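Local coordinates for uncharacterized protein lp_0118 (Lactobacillus plantarum, PDB 3K2Y), which is functionally uncharacterised but belongs to the HIRAN-domain family and is probably a nucleic-acid-binding protein, at residues V11-V14 / G15-Y18. Residues are numbered along the deposited sequence; the frame is centred on the assembly and turned at random.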
ATOM      1  N   VAL A  11     -18.431   2.316  -4.581  1.00 26.82           N
ATOM      2  CA  VAL A  11     -17.273   2.237  -3.700  1.00 26.04           C
ATOM      3  C   VAL A  11     -16.584   3.592  -3.614  1.00 25.71           C
ATOM      4  O   VAL A  11     -16.823   4.481  -4.436  1.00 22.30           O
ATOM      5  CB  VAL A  11     -16.239   1.186  -4.193  1.00 25.69           C
ATOM      6  CG1 VAL A  11     -16.863  -0.199  -4.211  1.00 25.30           C
ATOM      7  CG2 VAL A  11     -15.731   1.559  -5.568  1.00 23.99           C
ATOM      8  N   THR A  12     -15.733   3.746  -2.608  1.00 27.26           N
ATOM      9  CA  THR A  12     -14.998   4.986  -2.418  1.00 28.06           C
ATOM     10  C   THR A  12     -13.541   4.737  -2.772  1.00 28.10           C
ATOM     11  O   THR A  12     -13.016   3.650  -2.532  1.00 26.19           O
ATOM     12  CB  THR A  12     -15.080   5.462  -0.958  1.00 29.24           C
ATOM     13  OG1 THR A  12     -16.455   5.523  -0.552  1.00 34.57           O
ATOM     14  CG2 THR A  12     -14.448   6.840  -0.816  1.00 27.93           C
ATOM     15  N   VAL A  13     -12.895   5.742  -3.352  1.00 29.46           N
ATOM     16  CA  VAL A  13     -11.494   5.625  -3.730  1.00 31.00           C
ATOM     17  C   VAL A  13     -10.649   6.434  -2.755  1.00 32.50           C
ATOM     18  O   VAL A  13     -10.770   7.657  -2.680  1.00 33.02           O
ATOM     19  CB  VAL A  13     -11.247   6.142  -5.163  1.00 30.03           C
ATOM     20  CG1 VAL A  13      -9.818   5.854  -5.575  1.00 29.66           C
ATOM     21  CG2 VAL A  13     -12.217   5.486  -6.131  1.00 32.49           C
ATOM     22  N   VAL A  14      -9.796   5.741  -2.009  1.00 32.80           N
ATOM     23  CA  VAL A  14      -8.934   6.383  -1.028  1.00 30.61           C
ATOM     24  C   VAL A  14      -7.479   6.367  -1.479  1.00 32.07           C
ATOM     25  O   VAL A  14      -7.158   5.876  -2.566  1.00 32.28           O
ATOM     26  CB  VAL A  14      -9.031   5.668   0.333  1.00 29.94           C
ATOM     27  CG1 VAL A  14     -10.466   5.685   0.824  1.00 27.75           C
ATOM     28  CG2 VAL A  14      -8.539   4.235   0.205  1.00 29.59           C
ATOM     29  N   GLY A  15      -6.607   6.913  -0.635  1.00 31.28           N
ATOM     30  CA  GLY A  15      -5.188   6.947  -0.938  1.00 29.74           C
ATOM     31  C   GLY A  15      -4.719   8.013  -1.912  1.00 31.01           C
ATOM     32  O   GLY A  15      -3.560   7.988  -2.330  1.00 31.90           O
ATOM     33  N   GLU A  16      -5.591   8.952  -2.277  1.00 31.70           N
ATOM     34  CA  GLU A  16      -5.201  10.005  -3.214  1.00 33.08           C
ATOM     35  C   GLU A  16      -3.943  10.750  -2.772  1.00 33.81           C
ATOM     36  O   GLU A  16      -3.035  10.967  -3.574  1.00 32.26           O
ATOM     37  CB  GLU A  16      -6.331  11.023  -3.408  1.00 34.20           C
ATOM     38  CG  GLU A  16      -7.524  10.501  -4.179  1.00 33.80           C
ATOM     39  CD  GLU A  16      -8.516   9.794  -3.289  1.00 35.29           C
ATOM     40  OE1 GLU A  16      -8.115   9.333  -2.201  1.00 34.96           O
ATOM     41  OE2 GLU A  16      -9.696   9.694  -3.683  1.00 35.77           O
ATOM     42  N   ARG A  17      -3.897  11.135  -1.499  1.00 35.34           N
ATOM     43  CA  ARG A  17      -2.758  11.870  -0.953  1.00 36.86           C
ATOM     44  C   ARG A  17      -1.415  11.234  -1.301  1.00 37.04           C
ATOM     45  O   ARG A  17      -0.401  11.926  -1.396  1.00 37.27           O
ATOM     46  CB  ARG A  17      -2.874  11.987   0.570  1.00 37.38           C
ATOM     47  CG  ARG A  17      -2.494  10.723   1.324  1.00 42.08           C
ATOM     48  CD  ARG A  17      -2.523  10.952   2.825  1.00 45.56           C
ATOM     49  NE  ARG A  17      -3.867  11.274   3.300  1.00 49.60           N
ATOM     50  CZ  ARG A  17      -4.883  10.416   3.310  1.00 51.59           C
ATOM     51  NH1 ARG A  17      -4.710   9.172   2.873  1.00 51.30           N
ATOM     52  NH2 ARG A  17      -6.073  10.799   3.757  1.00 51.26           N
ATOM     53  N   TYR A  18      -1.412   9.919  -1.495  1.00 35.47           N
ATOM     54  CA  TYR A  18      -0.185   9.200  -1.817  1.00 35.56           C
ATOM     55  C   TYR A  18       0.099   9.134  -3.313  1.00 35.97           C
ATOM     56  O   TYR A  18       1.119   8.583  -3.734  1.00 35.50           O
ATOM     57  CB  TYR A  18      -0.245   7.787  -1.230  1.00 32.22           C
ATOM     58  CG  TYR A  18      -0.320   7.776   0.281  1.00 31.14           C
ATOM     59  CD1 TYR A  18       0.714   8.315   1.052  1.00 28.33           C
ATOM     60  CD2 TYR A  18      -1.430   7.251   0.943  1.00 29.94           C
ATOM     61  CE1 TYR A  18       0.646   8.335   2.441  1.00 28.37           C
ATOM     62  CE2 TYR A  18      -1.508   7.262   2.335  1.00 30.83           C
ATOM     63  CZ  TYR A  18      -0.466   7.809   3.079  1.00 30.19           C
ATOM     64  OH  TYR A  18      -0.541   7.840   4.456  1.00 30.25           O
TER
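Val14 passes the chain to Gly15 where the strand 4-14 ends, and the turn that follows illustrates how a side chain can reach back to the strand just left. Gly15 takes a positive phi of 79°, a setting that suits glycine; a beta-carbon at this position would run into Val14 O. Val14 places its CG2 3.4 Å from Gly15 N, alongside the outgoing peptide.

Glu16 carries the contact. Its CG lies anti to its own carbonyl carbon, and the bend at chi2 (86°) folds the chain back so that one carboxyl oxygen comes over the Val14 peptide and the other meets Val13 O, tilted out of its carbonyl plane. Glu16 OE2 lies 2.5 Å from Val13 O, with the C=O to OE2 angle near 138°; two oxygens this close suggest that the buried acid probably holds a proton. The other oxygen, Glu16 OE1, stands almost squarely above the plane of the Val14 carbonyl, 3.1 Å from Val14 C. With an alanine here the carboxyl group is gone, and Val13 O would probably lose this polar neighbour while a gap opened against Leu95.

Arg17 and Tyr18 complete the short 3-10 segment, which Tyr18 N closes by a hydrogen bond to Gly15 O (3.0 Å). Arg17 lays its CG over the centre of the Tyr18 ring, 3.6 Å above the plane, and Tyr18 itself packs on Tyr66 of the second subunit.

The turn thus leads out of a closed antiparallel barrel. Backbone bonds from Val14 to Tyr62 tie the strand's end to the strand 59-63, whereas Val13 bonds to Leu95, in the loop before the strand 96-103. Glu16 also touches Leu95, and beyond Tyr18 the chain continues into the helix 22-25.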